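Local coordinates for EAL domain protein (Vibrio cholerae serotype O1, PDB 6IJ2), which hydrolyses cyclic dinucleotides such as c-di-GMP and cGAMP as an EAL-type phosphodiesterase, and is caught here with the product 5'-pGpG bound, at residues F24-A29 with Y57-R62; V34-K39 with Y237-P242; E218-F223 with N251-E256. The protein carries 1 engineered substitution. One frame throughout, in Å; residues are numbered along the deposited sequence.

Contact 1: residues F24-A29 with Y57-R62. With nucleotides of chain B.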
loop_
_atom_site.group_PDB
_atom_site.type_symbol
_atom_site.label_atom_id
_atom_site.label_comp_id
_atom_site.label_asym_id
_atom_site.label_seq_id
_atom_site.Cartn_x
_atom_site.Cartn_y
_atom_site.Cartn_z
ATOM N N PHE A 24 10.177 26.190 -19.335
ATOM C CA PHE A 24 10.984 26.354 -18.139
ATOM C C PHE A 24 12.207 25.460 -18.268
ATOM O O PHE A 24 12.214 24.500 -19.041
ATOM C CB PHE A 24 10.197 26.002 -16.868
ATOM C CG PHE A 24 9.672 24.590 -16.852
ATOM C CD1 PHE A 24 8.447 24.285 -17.423
ATOM C CD2 PHE A 24 10.404 23.572 -16.271
ATOM C CE1 PHE A 24 7.964 22.986 -17.414
ATOM C CE2 PHE A 24 9.924 22.268 -16.258
ATOM C CZ PHE A 24 8.703 21.979 -16.832
ATOM N N ASP A 25 13.237 25.781 -17.520
ATOM C CA ASP A 25 14.460 24.987 -17.460
ATOM C C ASP A 25 14.677 24.575 -15.992
ATOM O O ASP A 25 14.063 25.110 -15.109
ATOM C CB ASP A 25 15.669 25.729 -18.013
ATOM C CG ASP A 25 16.721 24.787 -18.578
ATOM O OD1 ASP A 25 16.461 23.596 -18.718
ATOM O OD2 ASP A 25 17.814 25.235 -18.905
ATOM N N PHE A 26 15.603 23.659 -15.751
ATOM C CA PHE A 26 15.859 23.101 -14.428
ATOM C C PHE A 26 17.146 22.294 -14.517
ATOM O O PHE A 26 17.720 22.128 -15.597
ATOM C CB PHE A 26 14.696 22.224 -13.949
ATOM C CG PHE A 26 14.393 21.087 -14.875
ATOM C CD1 PHE A 26 13.599 21.280 -15.994
ATOM C CD2 PHE A 26 14.915 19.829 -14.639
ATOM C CE1 PHE A 26 13.337 20.239 -16.861
ATOM C CE2 PHE A 26 14.647 18.782 -15.498
ATOM C CZ PHE A 26 13.863 18.989 -16.613
ATOM N N THR A 27 17.595 21.794 -13.374
ATOM C CA THR A 27 18.790 20.957 -13.347
ATOM C C THR A 27 18.587 19.907 -12.260
ATOM O O THR A 27 17.457 19.669 -11.825
ATOM C CB THR A 27 20.054 21.823 -13.165
ATOM O OG1 THR A 27 21.226 21.012 -13.309
ATOM C CG2 THR A 27 20.071 22.497 -11.806
ATOM N N MET A 28 19.677 19.283 -11.819
ATOM C CA MET A 28 19.605 18.157 -10.903
ATOM C C MET A 28 20.461 18.387 -9.670
ATOM O O MET A 28 21.520 19.016 -9.727
ATOM C CB MET A 28 20.052 16.853 -11.567
ATOM C CG MET A 28 19.138 16.347 -12.651
ATOM S SD MET A 28 17.562 15.737 -11.999
ATOM C CE MET A 28 16.589 15.954 -13.484
ATOM N N ALA A 29 19.969 17.865 -8.550
ATOM C CA ALA A 29 20.757 17.587 -7.364
ATOM C C ALA A 29 20.947 16.079 -7.266
ATOM O O ALA A 29 20.262 15.303 -7.938
ATOM C CB ALA A 29 20.081 18.129 -6.098
ATOM N N TYR A 57 9.419 20.454 -6.084
ATOM C CA TYR A 57 8.000 20.751 -6.230
ATOM C C TYR A 57 7.783 21.988 -7.085
ATOM O O TYR A 57 6.859 22.027 -7.905
ATOM C CB TYR A 57 7.361 20.930 -4.856
ATOM C CG TYR A 57 5.941 21.435 -4.905
ATOM C CD1 TYR A 57 4.883 20.568 -5.149
ATOM C CD2 TYR A 57 5.656 22.777 -4.695
ATOM C CE1 TYR A 57 3.579 21.026 -5.187
ATOM C CE2 TYR A 57 4.358 23.244 -4.732
ATOM C CZ TYR A 57 3.324 22.365 -4.978
ATOM O OH TYR A 57 2.033 22.830 -5.011
ATOM N N SER A 58 8.627 23.009 -6.908
ATOM C CA SER A 58 8.505 24.219 -7.716
ATOM C C SER A 58 8.632 23.901 -9.200
ATOM O O SER A 58 7.920 24.478 -10.030
ATOM C CB SER A 58 9.563 25.240 -7.297
ATOM O OG SER A 58 9.325 26.488 -7.922
ATOM N N VAL A 59 9.520 22.974 -9.547
ATOM C CA VAL A 59 9.696 22.574 -10.938
ATOM C C VAL A 59 8.556 21.669 -11.386
ATOM O O VAL A 59 7.901 21.921 -12.403
ATOM C CB VAL A 59 11.065 21.883 -11.124
ATOM C CG1 VAL A 59 11.237 21.397 -12.555
ATOM C CG2 VAL A 59 12.210 22.814 -10.730
ATOM N N ILE A 60 8.315 20.589 -10.639
ATOM C CA ILE A 60 7.372 19.572 -11.088
ATOM C C ILE A 60 5.950 20.127 -11.141
ATOM O O ILE A 60 5.141 19.690 -11.968
ATOM C CB ILE A 60 7.496 18.331 -10.184
ATOM C CG1 ILE A 60 8.823 17.610 -10.471
ATOM C CG2 ILE A 60 6.305 17.399 -10.356
ATOM C CD1 ILE A 60 9.204 16.580 -9.428
ATOM N N SER A 61 5.633 21.119 -10.302
ATOM C CA SER A 61 4.315 21.752 -10.359
ATOM C C SER A 61 4.016 22.293 -11.747
ATOM O O SER A 61 2.849 22.381 -12.144
ATOM C CB SER A 61 4.225 22.886 -9.336
ATOM O OG SER A 61 4.550 22.424 -8.037
ATOM N N ARG A 62 5.039 22.619 -12.507
ATOM C CA ARG A 62 4.832 23.163 -13.820
ATOM C C ARG A 62 4.560 22.140 -14.869
ATOM O O ARG A 62 4.211 22.472 -15.959
ATOM C CB ARG A 62 6.012 24.006 -14.225
ATOM C CG ARG A 62 6.448 24.973 -13.151
ATOM C CD ARG A 62 7.718 25.719 -13.498
ATOM N NE ARG A 62 8.163 26.532 -12.373
ATOM C CZ ARG A 62 8.049 27.852 -12.316
ATOM N NH1 ARG A 62 7.534 28.520 -13.338
ATOM N NH2 ARG A 62 8.460 28.507 -11.240
ATOM P P G B 2 12.853 16.416 -3.167
ATOM O OP1 G B 2 14.142 16.319 -3.761
ATOM O OP2 G B 2 12.335 17.691 -2.798
ATOM O "O5'" G B 2 11.780 15.723 -4.091
ATOM C "C5'" G B 2 10.385 15.924 -3.905
ATOM C "C4'" G B 2 9.615 14.983 -4.788
ATOM O "O4'" G B 2 9.980 15.216 -6.162
ATOM C "C3'" G B 2 9.857 13.494 -4.535
ATOM O "O3'" G B 2 8.656 12.747 -4.562
ATOM C "C2'" G B 2 10.699 13.069 -5.728
ATOM O "O2'" G B 2 10.563 11.733 -6.130
ATOM C "C1'" G B 2 10.166 13.997 -6.811
ATOM N N9 G B 2 11.158 14.181 -7.853
ATOM C C8 G B 2 12.405 14.731 -7.720
ATOM N N7 G B 2 13.100 14.696 -8.820
ATOM C C5 G B 2 12.270 14.062 -9.726
ATOM C C6 G B 2 12.477 13.735 -11.085
ATOM O O6 G B 2 13.471 13.927 -11.775
ATOM N N1 G B 2 11.372 13.107 -11.635
ATOM C C2 G B 2 10.219 12.817 -10.958
ATOM N N2 G B 2 9.269 12.196 -11.658
ATOM N N3 G B 2 10.006 13.130 -9.696
ATOM C C4 G B 2 11.065 13.744 -9.144
#
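Phe24 has the largest share of this contact, its ring lying under Arg62 CB and CD, with Val59 CG1 meeting it obliquely from the same side. With CG between the backbone N and the carbonyl carbon (chi1 59°), the ring is turned toward Val59 and Arg62. Arg62 CB lies over one face, in a CH-pi contact 4.2 Å from the centroid of the Phe24 ring and shifted toward the rim. The two side chains run past each other in opposite directions, and Arg62 CD comes to 4.0 Å from Phe24 CG. The extended chain brings Arg62 NE to Ser58 O, 3.1 Å away, the donor lying above the carbonyl plane. Val59 serves two aromatic residues with one methyl group: its CG1 is 4.0 Å from Phe24 CE2 and 3.8 Å from Phe26 CB. Beyond that methylene the Phe26 ring leads away toward Phe71 and Lys78 of helix 68-85. The next residue, Ile60, points away from segment 24-29, and its CD1 lies 3.4 Å from C4 of G2 of chain B. Phe24 and Phe26, just ahead of strand 27-35, thus pack on Val59 of helix 56-60 and on the aliphatic part of Arg62, at the guanine-binding rim of the EAL barrel.

Contact 2: residues V34-K39 with Y237-P242. With nucleotides of chain B.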
loop_
_atom_site.group_PDB
_atom_site.type_symbol
_atom_site.label_atom_id
_atom_site.label_comp_id
_atom_site.label_asym_id
_atom_site.label_seq_id
_atom_site.Cartn_x
_atom_site.Cartn_y
_atom_site.Cartn_z
ATOM N N VAL A 34 24.323 4.834 0.397
ATOM C CA VAL A 34 25.532 4.335 1.050
ATOM C C VAL A 34 25.354 2.853 1.317
ATOM O O VAL A 34 24.286 2.432 1.773
ATOM C CB VAL A 34 25.807 5.093 2.360
ATOM C CG1 VAL A 34 27.037 4.543 3.051
ATOM C CG2 VAL A 34 25.966 6.575 2.099
ATOM N N ASN A 35 26.383 2.057 1.007
ATOM C CA ASN A 35 26.450 0.681 1.490
ATOM C C ASN A 35 27.070 0.721 2.880
ATOM O O ASN A 35 28.273 0.968 3.018
ATOM C CB ASN A 35 27.274 -0.191 0.546
ATOM C CG ASN A 35 27.275 -1.637 0.961
ATOM O OD1 ASN A 35 27.534 -1.961 2.122
ATOM N ND2 ASN A 35 26.959 -2.516 0.027
ATOM N N CYS A 36 26.251 0.483 3.911
ATOM C CA CYS A 36 26.684 0.635 5.297
ATOM C C CYS A 36 27.620 -0.472 5.757
ATOM O O CYS A 36 28.268 -0.318 6.796
ATOM C CB CYS A 36 25.461 0.705 6.214
ATOM S SG CYS A 36 24.562 2.234 5.926
ATOM N N ARG A 37 27.707 -1.570 5.020
ATOM C CA ARG A 37 28.650 -2.616 5.381
ATOM C C ARG A 37 30.055 -2.287 4.880
ATOM O O ARG A 37 31.020 -2.339 5.646
ATOM C CB ARG A 37 28.185 -3.953 4.818
ATOM C CG ARG A 37 28.777 -5.141 5.544
ATOM C CD ARG A 37 28.523 -6.411 4.775
ATOM N NE ARG A 37 29.428 -6.502 3.641
ATOM C CZ ARG A 37 29.051 -6.458 2.369
ATOM N NH1 ARG A 37 27.775 -6.341 2.048
ATOM N NH2 ARG A 37 29.961 -6.549 1.417
ATOM N N THR A 38 30.186 -1.941 3.598
ATOM C CA THR A 38 31.486 -1.642 2.999
ATOM C C THR A 38 31.901 -0.186 3.161
ATOM O O THR A 38 33.072 0.146 2.910
ATOM C CB THR A 38 31.460 -1.958 1.505
ATOM O OG1 THR A 38 30.525 -1.076 0.867
ATOM C CG2 THR A 38 31.020 -3.390 1.271
ATOM N N LYS A 39 30.958 0.682 3.522
ATOM C CA LYS A 39 31.142 2.123 3.670
ATOM C C LYS A 39 31.424 2.807 2.342
ATOM O O LYS A 39 31.840 3.965 2.310
ATOM C CB LYS A 39 32.232 2.439 4.703
ATOM C CG LYS A 39 31.890 1.872 6.075
ATOM C CD LYS A 39 32.971 2.138 7.101
ATOM C CE LYS A 39 32.698 1.358 8.379
ATOM N NZ LYS A 39 33.827 1.461 9.352
ATOM N N TYR A 237 19.321 12.178 5.138
ATOM C CA TYR A 237 20.052 13.341 5.636
ATOM C C TYR A 237 21.169 12.950 6.596
ATOM O O TYR A 237 22.181 13.651 6.680
ATOM C CB TYR A 237 19.095 14.310 6.329
ATOM C CG TYR A 237 18.137 15.048 5.408
ATOM C CD1 TYR A 237 18.264 14.982 4.021
ATOM C CD2 TYR A 237 17.118 15.822 5.932
ATOM C CE1 TYR A 237 17.388 15.664 3.188
ATOM C CE2 TYR A 237 16.231 16.501 5.111
ATOM C CZ TYR A 237 16.373 16.423 3.740
ATOM O OH TYR A 237 15.493 17.108 2.925
ATOM N N TYR A 238 21.000 11.854 7.343
ATOM C CA TYR A 238 22.070 11.424 8.238
ATOM C C TYR A 238 23.372 11.202 7.481
ATOM O O TYR A 238 24.455 11.465 8.016
ATOM C CB TYR A 238 21.675 10.148 8.977
ATOM C CG TYR A 238 22.780 9.635 9.872
ATOM C CD1 TYR A 238 23.197 10.365 10.975
ATOM C CD2 TYR A 238 23.419 8.429 9.601
ATOM C CE1 TYR A 238 24.226 9.914 11.790
ATOM C CE2 TYR A 238 24.453 7.965 10.416
ATOM C CZ TYR A 238 24.841 8.711 11.510
ATOM O OH TYR A 238 25.854 8.264 12.324
ATOM N N PHE A 239 23.286 10.745 6.233
ATOM C CA PHE A 239 24.479 10.524 5.417
ATOM C C PHE A 239 24.870 11.773 4.635
ATOM O O PHE A 239 26.019 12.224 4.705
ATOM C CB PHE A 239 24.247 9.339 4.475
ATOM C CG PHE A 239 23.885 8.079 5.195
ATOM C CD1 PHE A 239 24.860 7.327 5.836
ATOM C CD2 PHE A 239 22.561 7.667 5.279
ATOM C CE1 PHE A 239 24.522 6.166 6.532
ATOM C CE2 PHE A 239 22.222 6.511 5.973
ATOM C CZ PHE A 239 23.201 5.760 6.595
ATOM N N ALA A 240 23.922 12.349 3.900
ATOM C CA ALA A 240 24.174 13.583 3.175
ATOM C C ALA A 240 22.875 14.063 2.567
ATOM O O ALA A 240 22.125 13.268 1.996
ATOM C CB ALA A 240 25.219 13.389 2.066
ATOM N N LYS A 241 22.631 15.364 2.685
ATOM C CA LYS A 241 21.559 16.002 1.950
ATOM C C LYS A 241 21.868 15.982 0.454
ATOM O O LYS A 241 23.026 15.847 0.057
ATOM C CB LYS A 241 21.383 17.443 2.423
ATOM C CG LYS A 241 21.169 17.607 3.923
ATOM C CD LYS A 241 21.202 19.086 4.292
ATOM C CE LYS A 241 21.245 19.304 5.794
ATOM N NZ LYS A 241 21.377 20.757 6.124
ATOM N N PRO A 242 20.846 16.119 -0.392
ATOM C CA PRO A 242 21.089 16.281 -1.832
ATOM C C PRO A 242 22.052 17.426 -2.122
ATOM O O PRO A 242 22.046 18.459 -1.452
ATOM C CB PRO A 242 19.692 16.573 -2.390
ATOM C CG PRO A 242 18.757 15.866 -1.404
ATOM C CD PRO A 242 19.402 16.097 -0.067
ATOM O OP3 G B 1 11.061 8.908 -2.245
ATOM P P G B 1 10.836 10.091 -3.033
ATOM O OP1 G B 1 11.622 10.074 -4.229
ATOM O OP2 G B 1 9.421 10.193 -3.174
ATOM O "O5'" G B 1 11.301 11.242 -2.069
ATOM C "C5'" G B 1 12.535 11.926 -2.259
ATOM C "C4'" G B 1 12.564 13.177 -1.414
ATOM O "O4'" G B 1 13.016 12.846 -0.086
ATOM C "C3'" G B 1 13.484 14.304 -1.897
ATOM O "O3'" G B 1 12.855 15.569 -1.906
ATOM C "C2'" G B 1 14.590 14.322 -0.853
ATOM O "O2'" G B 1 15.149 15.572 -0.575
ATOM C "C1'" G B 1 13.839 13.865 0.386
ATOM N N9 G B 1 14.713 13.313 1.410
ATOM C C8 G B 1 15.859 12.585 1.214
ATOM N N7 G B 1 16.425 12.216 2.326
ATOM C C5 G B 1 15.599 12.722 3.315
ATOM C C6 G B 1 15.697 12.635 4.727
ATOM O O6 G B 1 16.562 12.092 5.400
ATOM N N1 G B 1 14.652 13.298 5.354
ATOM C C2 G B 1 13.637 13.948 4.705
ATOM N N2 G B 1 12.714 14.508 5.481
ATOM N N3 G B 1 13.525 14.023 3.392
ATOM C C4 G B 1 14.532 13.391 2.764
#
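Val34 meets Phe239 at the start of the segment: its CG2 methyl lies 4.0 Å from Phe239 CD1 and as close to CB and CG, touching the ring obliquely near its root. Asn35 turns to local work as the strand ends. Its OD1 accepts Arg37 N at 2.9 Å, in the carbonyl plane, and also Thr38 N at 3.0 Å, from well above that plane; the first bond makes an Asx turn, and the pair ties down the bend into the hairpin with strand 41-49. In the TIM-like barrel of EAL domains the first and last strands close the sheet on each other, and this contact lies at that seam, between strands 27-35 and 233-244. Cys36 comes next; with SG anti to the carbonyl carbon (chi1 -68°) the sulfur is turned toward the outer end of the Phe239 ring, 3.8 Å from CZ, an oblique sulfur-aromatic contact at the far end of the ring from Val34. Tyr238 CD2 sits over the centre of one Phe239 face. Two residues before Phe239, Tyr237 lays its ring over the first guanine of the ligand, with C6 of G1 of chain B above its centre, while Tyr237 N donates almost straight (178°) to O6 of G1 of chain B at 2.8 Å.

Contact 3: residues E218-F223 with N251-E256. With nucleotides of chain B.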
loop_
_atom_site.group_PDB
_atom_site.type_symbol
_atom_site.label_atom_id
_atom_site.label_comp_id
_atom_site.label_asym_id
_atom_site.label_seq_id
_atom_site.Cartn_x
_atom_site.Cartn_y
_atom_site.Cartn_z
ATOM N N GLU A 218 17.682 9.631 9.372
ATOM C CA GLU A 218 18.026 10.935 9.918
ATOM C C GLU A 218 18.895 10.894 11.167
ATOM O O GLU A 218 19.461 11.930 11.532
ATOM C CB GLU A 218 16.750 11.746 10.210
ATOM C CG GLU A 218 16.056 12.185 8.921
ATOM C CD GLU A 218 14.912 13.153 9.128
ATOM O OE1 GLU A 218 14.371 13.644 8.116
ATOM O OE2 GLU A 218 14.554 13.431 10.290
ATOM N N SER A 219 19.072 9.738 11.801
ATOM C CA SER A 219 19.840 9.690 13.036
ATOM C C SER A 219 20.687 8.428 13.076
ATOM O O SER A 219 20.381 7.424 12.430
ATOM C CB SER A 219 18.932 9.733 14.265
ATOM O OG SER A 219 18.112 8.579 14.303
ATOM N N HIS A 220 21.754 8.491 13.876
ATOM C CA HIS A 220 22.591 7.314 14.072
ATOM C C HIS A 220 21.793 6.150 14.644
ATOM O O HIS A 220 22.037 4.989 14.295
ATOM C CB HIS A 220 23.772 7.640 14.987
ATOM C CG HIS A 220 24.618 6.446 15.304
ATOM N ND1 HIS A 220 24.404 5.660 16.414
ATOM C CD2 HIS A 220 25.652 5.882 14.637
ATOM C CE1 HIS A 220 25.283 4.673 16.430
ATOM N NE2 HIS A 220 26.052 4.784 15.361
ATOM N N ALA A 221 20.855 6.433 15.551
ATOM C CA ALA A 221 20.107 5.350 16.185
ATOM C C ALA A 221 19.286 4.573 15.165
ATOM O O ALA A 221 19.178 3.341 15.255
ATOM C CB ALA A 221 19.201 5.908 17.283
ATOM N N GLU A 222 18.675 5.280 14.205
ATOM C CA GLU A 222 17.971 4.612 13.113
ATOM C C GLU A 222 18.934 3.767 12.288
ATOM O O GLU A 222 18.668 2.592 12.012
ATOM C CB GLU A 222 17.281 5.651 12.219
ATOM C CG GLU A 222 16.059 6.310 12.850
ATOM C CD GLU A 222 15.636 7.559 12.092
ATOM O OE1 GLU A 222 16.347 7.926 11.140
ATOM O OE2 GLU A 222 14.609 8.175 12.450
ATOM N N PHE A 223 20.058 4.363 11.881
ATOM C CA PHE A 223 21.048 3.653 11.072
ATOM C C PHE A 223 21.504 2.380 11.767
ATOM O O PHE A 223 21.577 1.310 11.147
ATOM C CB PHE A 223 22.243 4.572 10.787
ATOM C CG PHE A 223 23.574 3.859 10.717
ATOM C CD1 PHE A 223 23.994 3.267 9.540
ATOM C CD2 PHE A 223 24.415 3.804 11.820
ATOM C CE1 PHE A 223 25.232 2.628 9.464
ATOM C CE2 PHE A 223 25.641 3.167 11.750
ATOM C CZ PHE A 223 26.045 2.573 10.573
ATOM N N ASN A 251 28.917 11.786 5.435
ATOM C CA ASN A 251 29.166 11.956 6.862
ATOM C C ASN A 251 30.327 11.097 7.356
ATOM O O ASN A 251 30.279 9.864 7.257
ATOM C CB ASN A 251 27.877 11.620 7.624
ATOM C CG ASN A 251 27.983 11.865 9.116
ATOM O OD1 ASN A 251 28.910 12.519 9.592
ATOM N ND2 ASN A 251 27.011 11.346 9.866
ATOM N N PRO A 252 31.391 11.708 7.884
ATOM C CA PRO A 252 32.472 10.902 8.477
ATOM C C PRO A 252 32.055 10.165 9.740
ATOM O O PRO A 252 32.641 9.120 10.051
ATOM C CB PRO A 252 33.565 11.940 8.773
ATOM C CG PRO A 252 33.216 13.134 7.930
ATOM C CD PRO A 252 31.724 13.140 7.840
ATOM N N GLU A 253 31.067 10.681 10.477
ATOM C CA GLU A 253 30.703 10.089 11.764
ATOM C C GLU A 253 30.166 8.674 11.594
ATOM O O GLU A 253 30.445 7.794 12.417
ATOM C CB GLU A 253 29.674 10.973 12.472
ATOM C CG GLU A 253 29.378 10.589 13.924
ATOM C CD GLU A 253 28.155 9.695 14.073
ATOM O OE1 GLU A 253 28.307 8.546 14.535
ATOM O OE2 GLU A 253 27.041 10.143 13.733
ATOM N N PHE A 254 29.388 8.435 10.536
ATOM C CA PHE A 254 28.848 7.100 10.308
ATOM C C PHE A 254 29.958 6.088 10.050
ATOM O O PHE A 254 29.812 4.906 10.386
ATOM C CB PHE A 254 27.855 7.131 9.139
ATOM C CG PHE A 254 28.219 6.210 8.009
ATOM C CD1 PHE A 254 29.042 6.645 6.981
ATOM C CD2 PHE A 254 27.745 4.910 7.978
ATOM C CE1 PHE A 254 29.385 5.797 5.948
ATOM C CE2 PHE A 254 28.085 4.059 6.952
ATOM C CZ PHE A 254 28.909 4.500 5.934
ATOM N N SER A 255 31.078 6.535 9.470
ATOM C CA SER A 255 32.165 5.619 9.139
ATOM C C SER A 255 32.790 5.020 10.393
ATOM O O SER A 255 33.177 3.846 10.402
ATOM C CB SER A 255 33.228 6.342 8.310
ATOM O OG SER A 255 32.653 7.021 7.209
ATOM N N GLU A 256 32.896 5.813 11.467
ATOM C CA GLU A 256 33.581 5.383 12.674
ATOM C C GLU A 256 32.530 5.157 13.753
ATOM O O GLU A 256 31.873 4.099 13.754
ATOM C CB GLU A 256 34.654 6.405 13.067
ATOM C CG GLU A 256 35.420 6.985 11.882
ATOM C CD GLU A 256 36.163 5.930 11.085
ATOM O OE1 GLU A 256 36.713 4.992 11.700
ATOM O OE2 GLU A 256 36.193 6.038 9.841
ATOM O OP3 G B 1 11.061 8.908 -2.245
ATOM P P G B 1 10.836 10.091 -3.033
ATOM O OP1 G B 1 11.622 10.074 -4.229
ATOM O OP2 G B 1 9.421 10.193 -3.174
ATOM O "O5'" G B 1 11.301 11.242 -2.069
ATOM C "C5'" G B 1 12.535 11.926 -2.259
ATOM C "C4'" G B 1 12.564 13.177 -1.414
ATOM O "O4'" G B 1 13.016 12.846 -0.086
ATOM C "C3'" G B 1 13.484 14.304 -1.897
ATOM O "O3'" G B 1 12.855 15.569 -1.906
ATOM C "C2'" G B 1 14.590 14.322 -0.853
ATOM O "O2'" G B 1 15.149 15.572 -0.575
ATOM C "C1'" G B 1 13.839 13.865 0.386
ATOM N N9 G B 1 14.713 13.313 1.410
ATOM C C8 G B 1 15.859 12.585 1.214
ATOM N N7 G B 1 16.425 12.216 2.326
ATOM C C5 G B 1 15.599 12.722 3.315
ATOM C C6 G B 1 15.697 12.635 4.727
ATOM O O6 G B 1 16.562 12.092 5.400
ATOM N N1 G B 1 14.652 13.298 5.354
ATOM C C2 G B 1 13.637 13.948 4.705
ATOM N N2 G B 1 12.714 14.508 5.481
ATOM N N3 G B 1 13.525 14.023 3.392
ATOM C C4 G B 1 14.532 13.391 2.764
#
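Phe223 and Phe254 both hold chi1 away from a staggered value, at 146° and 122°, and these turns bring their rings together nearly perpendicular. The planes stand at 87° with centroids 5.7 Å apart, an offset edge-to-face pair in which Phe254 presents its edge to the face of Phe223. The closest atoms are Phe223 CE1 and Phe254 CD2, at 3.7 Å. Phe254 also meets Phe239 edge-to-face, so the cluster reaches into strand 233-244. Nearer solvent, His220 and Glu253 cross at about a right angle, with His220 CD2 3.8 Å from Glu253 OE1; this is a loose approach, and the other carboxylate oxygen of the poorly ordered Glu253 is bonded to the hydroxyl of Tyr238.

Helix 220-229 and the weakly bonded turn 252-255 are each capped at the N-terminus. Asn251 OD1 accepts Glu253 N at 3.0 Å, from far above its carbonyl plane. Ser219 and Glu222 form a capping box whose two reciprocal bonds are weak, but Glu222 OE1 also takes Glu218 N at 2.8 Å and nearly straight. That bond fixes the backbone of Glu218 just ahead of the helix, and Arg186 grips the other oxygen of Glu222. The extended side chain of Glu218 then reaches the ligand, where OE1 accepts N1 of G1 of chain B at 2.8 Å and N2 of the same guanine at 3.2 Å. OE1 alone thus takes both N-H groups of the Watson-Crick edge, a variant of the usual carboxylate-guanine pair, from the loop that leads into helix 220-229 at the nucleotide site.

Contact 2 is the buried one, made wholly of hydrophobic side chains and a sulfur where strands 27-35 and 233-244 close the sheet; contacts 1 and 3 are only partly buried. Contact 1 shares strand 27-35 with contact 2, and the two touch through Ala29 and Pro242, although their centres are 25 Å apart. Contact 3 lies much closer, its centre 8 Å from that of contact 2, joined to it by Val34 against Phe254 and by a probable hydrogen bond between Lys39 and Ser255. Contacts 1 and 3 do not meet directly, yet the dinucleotide spans them: contact 1 offers G2 an aliphatic surface, whereas contacts 2 and 3 hold G1 by a tyrosine face laid against the base and by hydrogen bonds.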